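Local coordinates for protein putative oxidoreductase molybdopterin-binding subunit (Sulfolobus tokodaii, PDB 4ZOH) that binds a molybdenum-pterin cytosine dinucleotide cofactor and probably houses the active site of an aldehyde oxidase/xanthine dehydrogenase-type enzyme, at residues V487-S492 with Y558-P563; D477-G480 with S484-V487. All coordinates share one frame; numbering follows the deposited sequence.

Contact 1: residues V487-S492 with Y558-P563; sequences VTIGGS and YNVKQP. With MCN (pterin cytosine dinucleotide), chain D.
Ser492 and Ile489, one turn apart on a helix, meet Tyr558, near the end of a strand, and Val560, just past it; the closest CA pair, Ser492 and Tyr558, is 6.6 Å apart. The evidence for a CH-pi contact is direct: Ser492 CB lies 3.6 Å from the centroid of the Tyr558 ring and 12° off its normal, so the methylene sits over the middle of one face. The tyrosine reaches it with CG anti to the backbone N (chi1 178°). Ser492 OG, beside its own backbone N (chi1 -66°), donates back to Thr488 O at 2.7 Å, nearly in line with the carbonyl; Ser492 N donates to the same oxygen, which is gripped twice. Ile489 works by its CG2 branch, which presses on Val560 CG2 at 3.5 Å, tighter than usual for two methyls, and also meets Tyr558 CD2 at 4.0 Å. No hydrogen bond crosses between the segments. Without the Tyr558 ring, as with an alanine here, Ser492 CB would probably lose its aromatic face and His663 ND1 its hydroxyl partner. Val487 N donates to O1A of the pterin cytosine dinucleotide at 2.9 Å, while Val487 CG1 lies 3.6 Å from C6 of its cytosine. Within the molybdopterin cofactor-binding domain of the aldehyde oxidase/xanthine dehydrogenase family, the contact sets the first turns of helix 486-512, whose start lines the cofactor pocket, against the end of strand 553-559, outermost in its sheet within this chain and paired with strand 420-427 through Tyr558 and Glu421; Pro664 packs on both Ser492 and Tyr558, and helix 446-458 touches Val487.

Contact 2: residues D477-G480 with S484-V487; sequences DGIG and SRTV. With MCN (pterin cytosine dinucleotide), chain D.
Arg485 and Gly480 supply the hydrogen bond that crosses between these segments: Arg485 NH1 donates to Gly480 O at 3.0 Å with an N-H...O angle of 147°. The donor lies in the carbonyl plane on a lone pair, although the oxygen is tilted slightly from the guanidinium plane. A bend at chi3 (-66°) turns the end of the arginine so that this edge faces the carbonyl. Van der Waals contact comes over one face of the guanidinium, where the Ile479 CG2 methyl sits above its centre, 3.7 Å from Arg485 CZ. Charge is met by Glu421, whose OE1 forms a salt bridge with Arg485 NH1 and accepts from the backbone N of Ile479 and Gly480; Arg485 NE and NH2 bond to carbonyls of Phe417 and Trp420. These partners probably fix the rotation of the buried guanidinium. Phosphate binding forms the third group. O1B of the pterin cytosine dinucleotide accepts from Thr486 N at 2.9 Å and Thr486 OG1 at 2.7 Å, with a weak, bent bond from Arg485 N. Successive amides at a helix start, in the pocket of this molybdopterin cofactor-binding domain, thus grip one pyrophosphate oxygen, and the helix dipole would probably favour its negative charge. At Gly480, the backbone angles would press a CB against the preceding carbonyl O. The 477-480 loop runs between strand 465-468 and helix 486-512; Ile479 touches Trp420 of strand 420-427 and Arg193 of helix 188-199, and Thr486 packs on Asp446 and Phe450 of helix 446-458.

In the fold
Following the chain from the N terminus, residues 477-480 come first, after strand 465-468, and contact 2 closes a short loop with only three residues between its segments. The chain then enters helix 486-512, where Val487 ends contact 2 and begins contact 1. Contact 1 closes a much longer loop, with 65 intervening residues that include the rest of that helix, helix 538-547 and most of strand 553-559. The two loops therefore follow one another, meeting at Val487, and their contact centres lie 8 Å apart. Together they fasten the cofactor-binding start of one helix to its preceding loop and to the end of strand 553-559.

Contact 1: residues V487-S492 with Y558-P563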
ATOM      1  N   VAL A 487      -1.128 -29.579  -3.614  1.00 23.07           N
ATOM      2  CA  VAL A 487      -1.737 -30.253  -2.446  1.00 23.34           C
ATOM      3  C   VAL A 487      -0.835 -31.442  -1.994  1.00 23.97           C
ATOM      4  O   VAL A 487      -0.715 -31.746  -0.807  1.00 24.20           O
ATOM      5  CB  VAL A 487      -3.227 -30.671  -2.667  1.00 23.59           C
ATOM      6  CG1 VAL A 487      -3.307 -31.951  -3.496  1.00 20.73           C
ATOM      7  CG2 VAL A 487      -3.917 -30.835  -1.287  1.00 20.95           C
ATOM      8  N   THR A 488      -0.157 -32.068  -2.946  1.00 24.42           N
ATOM      9  CA  THR A 488       0.644 -33.254  -2.621  1.00 25.62           C
ATOM     10  C   THR A 488       1.965 -32.901  -1.932  1.00 25.35           C
ATOM     11  O   THR A 488       2.231 -33.362  -0.818  1.00 28.88           O
ATOM     12  CB  THR A 488       0.883 -34.052  -3.905  1.00 23.47           C
ATOM     13  OG1 THR A 488      -0.381 -34.364  -4.429  1.00 25.43           O
ATOM     14  CG2 THR A 488       1.604 -35.410  -3.631  1.00 27.00           C
ATOM     15  N   ILE A 489       2.819 -32.150  -2.642  1.00 25.42           N
ATOM     16  CA  ILE A 489       4.139 -31.771  -2.087  1.00 23.25           C
ATOM     17  C   ILE A 489       4.021 -30.672  -1.020  1.00 20.54           C
ATOM     18  O   ILE A 489       4.624 -30.735   0.113  1.00 20.88           O
ATOM     19  CB  ILE A 489       5.092 -31.327  -3.221  1.00 22.35           C
ATOM     20  CG1 ILE A 489       5.160 -32.380  -4.349  1.00 21.89           C
ATOM     21  CG2 ILE A 489       6.488 -31.106  -2.637  1.00 22.48           C
ATOM     22  CD1 ILE A 489       5.378 -33.845  -3.902  1.00 24.65           C
ATOM     23  N   GLY A 490       3.250 -29.631  -1.353  1.00 21.12           N
ATOM     24  CA  GLY A 490       3.049 -28.567  -0.387  1.00 19.50           C
ATOM     25  C   GLY A 490       2.237 -29.105   0.794  1.00 22.34           C
ATOM     26  O   GLY A 490       2.470 -28.723   1.941  1.00 21.83           O
ATOM     27  N   GLY A 491       1.279 -30.001   0.543  1.00 22.90           N
ATOM     28  CA  GLY A 491       0.470 -30.529   1.699  1.00 24.61           C
ATOM     29  C   GLY A 491       1.312 -31.451   2.588  1.00 27.13           C
ATOM     30  O   GLY A 491       1.168 -31.473   3.837  1.00 24.59           O
ATOM     31  N   SER A 492       2.230 -32.191   1.965  1.00 24.20           N
ATOM     32  CA  SER A 492       3.117 -33.025   2.803  1.00 26.02           C
ATOM     33  C   SER A 492       3.995 -32.156   3.679  1.00 28.12           C
ATOM     34  O   SER A 492       4.171 -32.465   4.897  1.00 27.58           O
ATOM     35  CB  SER A 492       3.931 -33.961   1.925  1.00 26.94           C
ATOM     36  OG  SER A 492       3.060 -34.891   1.292  1.00 24.31           O
ATOM     37  N   TYR A 558       9.823 -30.435   3.064  1.00 29.04           N
ATOM     38  CA  TYR A 558       9.595 -31.777   2.558  1.00 32.76           C
ATOM     39  C   TYR A 558      10.388 -31.959   1.264  1.00 33.99           C
ATOM     40  O   TYR A 558      10.031 -31.423   0.229  1.00 35.75           O
ATOM     41  CB  TYR A 558       8.061 -32.026   2.363  1.00 32.82           C
ATOM     42  CG  TYR A 558       7.735 -33.402   1.795  1.00 32.93           C
ATOM     43  CD1 TYR A 558       7.944 -34.586   2.572  1.00 32.40           C
ATOM     44  CD2 TYR A 558       7.235 -33.539   0.498  1.00 28.63           C
ATOM     45  CE1 TYR A 558       7.648 -35.855   2.048  1.00 35.73           C
ATOM     46  CE2 TYR A 558       6.962 -34.817  -0.031  1.00 34.03           C
ATOM     47  CZ  TYR A 558       7.168 -35.957   0.762  1.00 30.93           C
ATOM     48  OH  TYR A 558       6.888 -37.175   0.270  1.00 33.83           O
ATOM     49  N   ASN A 559      11.521 -32.646   1.356  1.00 40.24           N
ATOM     50  CA  ASN A 559      12.369 -32.928   0.184  1.00 40.07           C
ATOM     51  C   ASN A 559      11.688 -34.056  -0.602  1.00 33.42           C
ATOM     52  O   ASN A 559      11.162 -34.957  -0.027  1.00 32.37           O
ATOM     53  CB  ASN A 559      13.821 -33.258   0.594  1.00 39.62           C
ATOM     54  CG  ASN A 559      13.888 -34.280   1.734  1.00 47.96           C
ATOM     55  OD1 ASN A 559      13.169 -34.162   2.743  1.00 55.01           O
ATOM     56  ND2 ASN A 559      14.763 -35.292   1.592  1.00 50.89           N
ATOM     57  N   VAL A 560      11.610 -33.951  -1.906  1.00 31.89           N
ATOM     58  CA  VAL A 560      10.873 -34.978  -2.685  1.00 32.09           C
ATOM     59  C   VAL A 560      11.874 -36.053  -3.175  1.00 37.23           C
ATOM     60  O   VAL A 560      12.622 -35.814  -4.114  1.00 31.48           O
ATOM     61  CB  VAL A 560      10.107 -34.348  -3.858  1.00 31.61           C
ATOM     62  CG1 VAL A 560       9.466 -35.418  -4.783  1.00 33.76           C
ATOM     63  CG2 VAL A 560       9.061 -33.333  -3.340  1.00 28.81           C
ATOM     64  N   LYS A 561      11.859 -37.220  -2.527  1.00 34.34           N
ATOM     65  CA  LYS A 561      12.716 -38.337  -2.917  1.00 42.94           C
ATOM     66  C   LYS A 561      12.108 -39.237  -3.999  1.00 40.14           C
ATOM     67  O   LYS A 561      12.833 -39.849  -4.741  1.00 37.79           O
ATOM     68  CB  LYS A 561      13.148 -39.133  -1.680  1.00 45.91           C
ATOM     69  CG  LYS A 561      14.193 -38.390  -0.880  1.00 52.08           C
ATOM     70  CD  LYS A 561      14.061 -38.651   0.614  1.00 62.79           C
ATOM     71  CE  LYS A 561      15.424 -38.877   1.273  1.00 67.38           C
ATOM     72  NZ  LYS A 561      15.231 -39.407   2.652  1.00 73.50           N
ATOM     73  N   GLN A 562      10.787 -39.248  -4.148  1.00 39.35           N
ATOM     74  CA  GLN A 562      10.132 -40.186  -5.051  1.00 37.33           C
ATOM     75  C   GLN A 562      10.017 -39.568  -6.413  1.00 39.59           C
ATOM     76  O   GLN A 562      10.045 -38.345  -6.563  1.00 44.32           O
ATOM     77  CB  GLN A 562       8.741 -40.604  -4.523  1.00 38.02           C
ATOM     78  CG  GLN A 562       8.699 -41.078  -3.070  1.00 37.78           C
ATOM     79  CD  GLN A 562       8.663 -39.917  -2.075  1.00 44.82           C
ATOM     80  OE1 GLN A 562       9.003 -38.719  -2.381  1.00 44.93           O
ATOM     81  NE2 GLN A 562       8.268 -40.243  -0.868  1.00 44.33           N
ATOM     82  N   PRO A 563       9.891 -40.409  -7.446  1.00 39.70           N
ATOM     83  CA  PRO A 563       9.637 -39.771  -8.700  1.00 32.55           C
ATOM     84  C   PRO A 563       8.149 -39.238  -8.817  1.00 35.04           C
ATOM     85  O   PRO A 563       7.310 -39.430  -7.894  1.00 34.09           O
ATOM     86  CB  PRO A 563       9.958 -40.880  -9.695  1.00 33.30           C
ATOM     87  CG  PRO A 563       9.595 -42.139  -8.992  1.00 35.26           C
ATOM     88  CD  PRO A 563       9.972 -41.885  -7.565  1.00 36.92           C
TER
HETATM   89  N1  MCN D 801      -7.024 -31.868  -4.804  1.00 26.58           N
HETATM   90  C2  MCN D 801      -7.493 -32.743  -3.837  1.00 27.83           C
HETATM   91  N3  MCN D 801      -7.093 -34.053  -3.804  1.00 26.87           N
HETATM   92  C4  MCN D 801      -6.205 -34.494  -4.778  1.00 26.25           C
HETATM   93  C5  MCN D 801      -5.726 -33.626  -5.758  1.00 26.33           C
HETATM   94  C6  MCN D 801      -6.118 -32.287  -5.762  1.00 24.07           C
HETATM   95  O2  MCN D 801      -8.282 -32.400  -2.951  1.00 27.20           O
HETATM   96  N4  MCN D 801      -5.830 -35.755  -4.731  1.00 23.47           N
HETATM   97  C1' MCN D 801      -7.489 -30.481  -4.742  1.00 26.05           C
HETATM   98  C2D MCN D 801      -6.504 -29.648  -3.919  1.00 27.48           C
HETATM   99  O2' MCN D 801      -6.857 -29.556  -2.572  1.00 34.26           O
HETATM  100  C3' MCN D 801      -6.666 -28.273  -4.512  1.00 26.77           C
HETATM  101  C4D MCN D 801      -6.656 -28.634  -5.940  1.00 27.36           C
HETATM  102  O4D MCN D 801      -7.467 -29.885  -6.018  1.00 26.77           O
HETATM  103  O3' MCN D 801      -7.865 -27.664  -4.180  1.00 26.35           O
HETATM  104  C5' MCN D 801      -5.147 -28.777  -6.008  1.00 28.96           C
HETATM  105  O5' MCN D 801      -4.766 -29.389  -7.100  1.00 29.72           O
HETATM  106  PA  MCN D 801      -3.256 -29.943  -7.324  1.00 25.88           P
HETATM  107  O1A MCN D 801      -2.368 -30.074  -6.188  1.00 26.43           O
HETATM  108  O2A MCN D 801      -3.619 -31.127  -8.177  1.00 24.53           O
HETATM  109  O3A MCN D 801      -2.809 -28.738  -8.417  1.00 25.71           O
HETATM  110  PB  MCN D 801      -2.209 -27.326  -7.915  1.00 22.58           P
HETATM  111  O1B MCN D 801      -0.705 -27.498  -7.774  1.00 23.31           O
HETATM  112  O2B MCN D 801      -2.876 -26.717  -6.761  1.00 19.76           O
HETATM  113  O3B MCN D 801      -2.573 -26.481  -9.138  1.00 20.82           O
HETATM  114  C10 MCN D 801      -1.709 -26.319 -10.297  1.00 19.76           C
HETATM  115  C9' MCN D 801      -2.479 -26.561 -11.572  1.00 20.12           C
HETATM  116  C8' MCN D 801      -1.758 -26.163 -12.748  1.00 22.27           C
HETATM  117  S8' MCN D 801      -0.147 -26.797 -13.050  1.00 25.50           S
HETATM  118  C7' MCN D 801      -2.320 -25.397 -13.724  1.00 22.72           C
HETATM  119  S7' MCN D 801      -1.496 -25.011 -15.259  1.00 24.97           S
HETATM  120  C6' MCN D 801      -3.694 -24.941 -13.654  1.00 23.76           C
HETATM  121  C7  MCN D 801      -4.496 -25.795 -12.615  1.00 24.09           C
HETATM  122  O9' MCN D 801      -3.709 -25.854 -11.443  1.00 22.33           O
HETATM  123  N5' MCN D 801      -3.817 -23.504 -13.418  1.00 22.48           N
HETATM  124  C4A MCN D 801      -4.910 -22.919 -12.747  1.00 25.33           C
HETATM  125  N8' MCN D 801      -5.796 -25.129 -12.296  1.00 23.55           N
HETATM  126  C4B MCN D 801      -5.917 -23.773 -12.214  1.00 25.90           C
HETATM  127  N1' MCN D 801      -7.006 -23.293 -11.608  1.00 24.57           N
HETATM  128  C2' MCN D 801      -7.133 -21.978 -11.453  1.00 23.89           C
HETATM  129  N2' MCN D 801      -8.207 -21.537 -10.832  1.00 23.95           N
HETATM  130  N3' MCN D 801      -6.173 -21.040 -11.959  1.00 22.66           N
HETATM  131  C4' MCN D 801      -5.031 -21.511 -12.646  1.00 26.60           C
HETATM  132  O4' MCN D 801      -4.185 -20.692 -13.110  1.00 24.48           O

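Contact 2: residues D477-G480 with S484-V487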
ATOM      1  N   ASP A 477      11.271 -20.043   2.362  1.00 20.18           N
ATOM      2  CA  ASP A 477      11.456 -20.203   0.942  1.00 21.67           C
ATOM      3  C   ASP A 477      10.293 -21.019   0.386  1.00 21.56           C
ATOM      4  O   ASP A 477       9.336 -21.327   1.093  1.00 21.06           O
ATOM      5  CB  ASP A 477      12.824 -20.901   0.598  1.00 23.24           C
ATOM      6  CG  ASP A 477      13.475 -20.327  -0.656  1.00 24.08           C
ATOM      7  OD1 ASP A 477      14.670 -19.990  -0.659  1.00 27.65           O
ATOM      8  OD2 ASP A 477      12.804 -20.200  -1.676  1.00 26.57           O
ATOM      9  N   GLY A 478      10.358 -21.323  -0.893  1.00 19.85           N
ATOM     10  CA  GLY A 478       9.322 -22.145  -1.496  1.00 21.35           C
ATOM     11  C   GLY A 478       9.700 -22.474  -2.903  1.00 23.57           C
ATOM     12  O   GLY A 478      10.614 -21.855  -3.500  1.00 20.80           O
ATOM     13  N   ILE A 479       8.965 -23.438  -3.451  1.00 22.97           N
ATOM     14  CA  ILE A 479       9.094 -23.712  -4.848  1.00 21.38           C
ATOM     15  C   ILE A 479       8.016 -23.032  -5.675  1.00 21.81           C
ATOM     16  O   ILE A 479       8.341 -22.138  -6.473  1.00 21.91           O
ATOM     17  CB  ILE A 479       9.324 -25.247  -5.150  1.00 20.51           C
ATOM     18  CG1 ILE A 479      10.714 -25.651  -4.608  1.00 21.40           C
ATOM     19  CG2 ILE A 479       9.138 -25.546  -6.660  1.00 17.82           C
ATOM     20  CD1 ILE A 479      11.905 -25.119  -5.453  1.00 21.40           C
ATOM     21  N   GLY A 480       6.758 -23.491  -5.560  1.00 21.21           N
ATOM     22  CA  GLY A 480       5.675 -22.829  -6.303  1.00 22.97           C
ATOM     23  C   GLY A 480       4.490 -23.737  -6.641  1.00 25.30           C
ATOM     24  O   GLY A 480       4.456 -24.868  -6.195  1.00 25.78           O
ATOM     25  N   SER A 484       0.874 -29.652 -10.856  1.00 23.02           N
ATOM     26  CA  SER A 484      -0.138 -30.285 -10.021  1.00 22.54           C
ATOM     27  C   SER A 484       0.526 -30.899  -8.800  1.00 22.94           C
ATOM     28  O   SER A 484       0.322 -32.074  -8.448  1.00 24.48           O
ATOM     29  CB  SER A 484      -0.911 -31.284 -10.851  1.00 19.91           C
ATOM     30  OG  SER A 484      -1.451 -30.652 -12.032  1.00 20.22           O
ATOM     31  N   ARG A 485       1.311 -30.058  -8.143  1.00 19.93           N
ATOM     32  CA  ARG A 485       2.174 -30.468  -7.053  1.00 21.89           C
ATOM     33  C   ARG A 485       1.716 -29.909  -5.737  1.00 19.18           C
ATOM     34  O   ARG A 485       2.165 -30.348  -4.690  1.00 22.57           O
ATOM     35  CB  ARG A 485       3.653 -29.988  -7.336  1.00 22.16           C
ATOM     36  CG  ARG A 485       3.874 -28.465  -7.128  1.00 22.32           C
ATOM     37  CD  ARG A 485       5.239 -27.965  -7.699  1.00 23.07           C
ATOM     38  NE  ARG A 485       6.363 -28.534  -6.960  1.00 23.53           N
ATOM     39  CZ  ARG A 485       6.741 -28.140  -5.732  1.00 25.91           C
ATOM     40  NH1 ARG A 485       6.098 -27.123  -5.154  1.00 25.03           N
ATOM     41  NH2 ARG A 485       7.763 -28.737  -5.083  1.00 20.54           N
ATOM     42  N   THR A 486       0.817 -28.939  -5.752  1.00 21.06           N
ATOM     43  CA  THR A 486       0.636 -28.149  -4.522  1.00 21.63           C
ATOM     44  C   THR A 486      -0.000 -28.905  -3.370  1.00 23.53           C
ATOM     45  O   THR A 486       0.557 -28.903  -2.237  1.00 23.57           O
ATOM     46  CB  THR A 486      -0.136 -26.876  -4.797  1.00 22.96           C
ATOM     47  OG1 THR A 486       0.543 -26.156  -5.823  1.00 24.50           O
ATOM     48  CG2 THR A 486      -0.241 -26.064  -3.572  1.00 22.88           C
ATOM     49  N   VAL A 487      -1.128 -29.579  -3.614  1.00 23.07           N
ATOM     50  CA  VAL A 487      -1.737 -30.253  -2.446  1.00 23.34           C
ATOM     51  C   VAL A 487      -0.835 -31.442  -1.994  1.00 23.97           C
ATOM     52  O   VAL A 487      -0.715 -31.746  -0.807  1.00 24.20           O
ATOM     53  CB  VAL A 487      -3.227 -30.671  -2.667  1.00 23.59           C
ATOM     54  CG1 VAL A 487      -3.307 -31.951  -3.496  1.00 20.73           C
ATOM     55  CG2 VAL A 487      -3.917 -30.835  -1.287  1.00 20.95           C
TER
HETATM   56  N1  MCN D 801      -7.024 -31.868  -4.804  1.00 26.58           N
HETATM   57  C2  MCN D 801      -7.493 -32.743  -3.837  1.00 27.83           C
HETATM   58  N3  MCN D 801      -7.093 -34.053  -3.804  1.00 26.87           N
HETATM   59  C4  MCN D 801      -6.205 -34.494  -4.778  1.00 26.25           C
HETATM   60  C5  MCN D 801      -5.726 -33.626  -5.758  1.00 26.33           C
HETATM   61  C6  MCN D 801      -6.118 -32.287  -5.762  1.00 24.07           C
HETATM   62  O2  MCN D 801      -8.282 -32.400  -2.951  1.00 27.20           O
HETATM   63  N4  MCN D 801      -5.830 -35.755  -4.731  1.00 23.47           N
HETATM   64  C1' MCN D 801      -7.489 -30.481  -4.742  1.00 26.05           C
HETATM   65  C2D MCN D 801      -6.504 -29.648  -3.919  1.00 27.48           C
HETATM   66  O2' MCN D 801      -6.857 -29.556  -2.572  1.00 34.26           O
HETATM   67  C3' MCN D 801      -6.666 -28.273  -4.512  1.00 26.77           C
HETATM   68  C4D MCN D 801      -6.656 -28.634  -5.940  1.00 27.36           C
HETATM   69  O4D MCN D 801      -7.467 -29.885  -6.018  1.00 26.77           O
HETATM   70  O3' MCN D 801      -7.865 -27.664  -4.180  1.00 26.35           O
HETATM   71  C5' MCN D 801      -5.147 -28.777  -6.008  1.00 28.96           C
HETATM   72  O5' MCN D 801      -4.766 -29.389  -7.100  1.00 29.72           O
HETATM   73  PA  MCN D 801      -3.256 -29.943  -7.324  1.00 25.88           P
HETATM   74  O1A MCN D 801      -2.368 -30.074  -6.188  1.00 26.43           O
HETATM   75  O2A MCN D 801      -3.619 -31.127  -8.177  1.00 24.53           O
HETATM   76  O3A MCN D 801      -2.809 -28.738  -8.417  1.00 25.71           O
HETATM   77  PB  MCN D 801      -2.209 -27.326  -7.915  1.00 22.58           P
HETATM   78  O1B MCN D 801      -0.705 -27.498  -7.774  1.00 23.31           O
HETATM   79  O2B MCN D 801      -2.876 -26.717  -6.761  1.00 19.76           O
HETATM   80  O3B MCN D 801      -2.573 -26.481  -9.138  1.00 20.82           O
HETATM   81  C10 MCN D 801      -1.709 -26.319 -10.297  1.00 19.76           C
HETATM   82  C9' MCN D 801      -2.479 -26.561 -11.572  1.00 20.12           C
HETATM   83  C8' MCN D 801      -1.758 -26.163 -12.748  1.00 22.27           C
HETATM   84  S8' MCN D 801      -0.147 -26.797 -13.050  1.00 25.50           S
HETATM   85  C7' MCN D 801      -2.320 -25.397 -13.724  1.00 22.72           C
HETATM   86  S7' MCN D 801      -1.496 -25.011 -15.259  1.00 24.97           S
HETATM   87  C6' MCN D 801      -3.694 -24.941 -13.654  1.00 23.76           C
HETATM   88  C7  MCN D 801      -4.496 -25.795 -12.615  1.00 24.09           C
HETATM   89  O9' MCN D 801      -3.709 -25.854 -11.443  1.00 22.33           O
HETATM   90  N5' MCN D 801      -3.817 -23.504 -13.418  1.00 22.48           N
HETATM   91  C4A MCN D 801      -4.910 -22.919 -12.747  1.00 25.33           C
HETATM   92  N8' MCN D 801      -5.796 -25.129 -12.296  1.00 23.55           N
HETATM   93  C4B MCN D 801      -5.917 -23.773 -12.214  1.00 25.90           C
HETATM   94  N1' MCN D 801      -7.006 -23.293 -11.608  1.00 24.57           N
HETATM   95  C2' MCN D 801      -7.133 -21.978 -11.453  1.00 23.89           C
HETATM   96  N2' MCN D 801      -8.207 -21.537 -10.832  1.00 23.95           N
HETATM   97  N3' MCN D 801      -6.173 -21.040 -11.959  1.00 22.66           N
HETATM   98  C4' MCN D 801      -5.031 -21.511 -12.646  1.00 26.60           C
HETATM   99  O4' MCN D 801      -4.185 -20.692 -13.110  1.00 24.48           O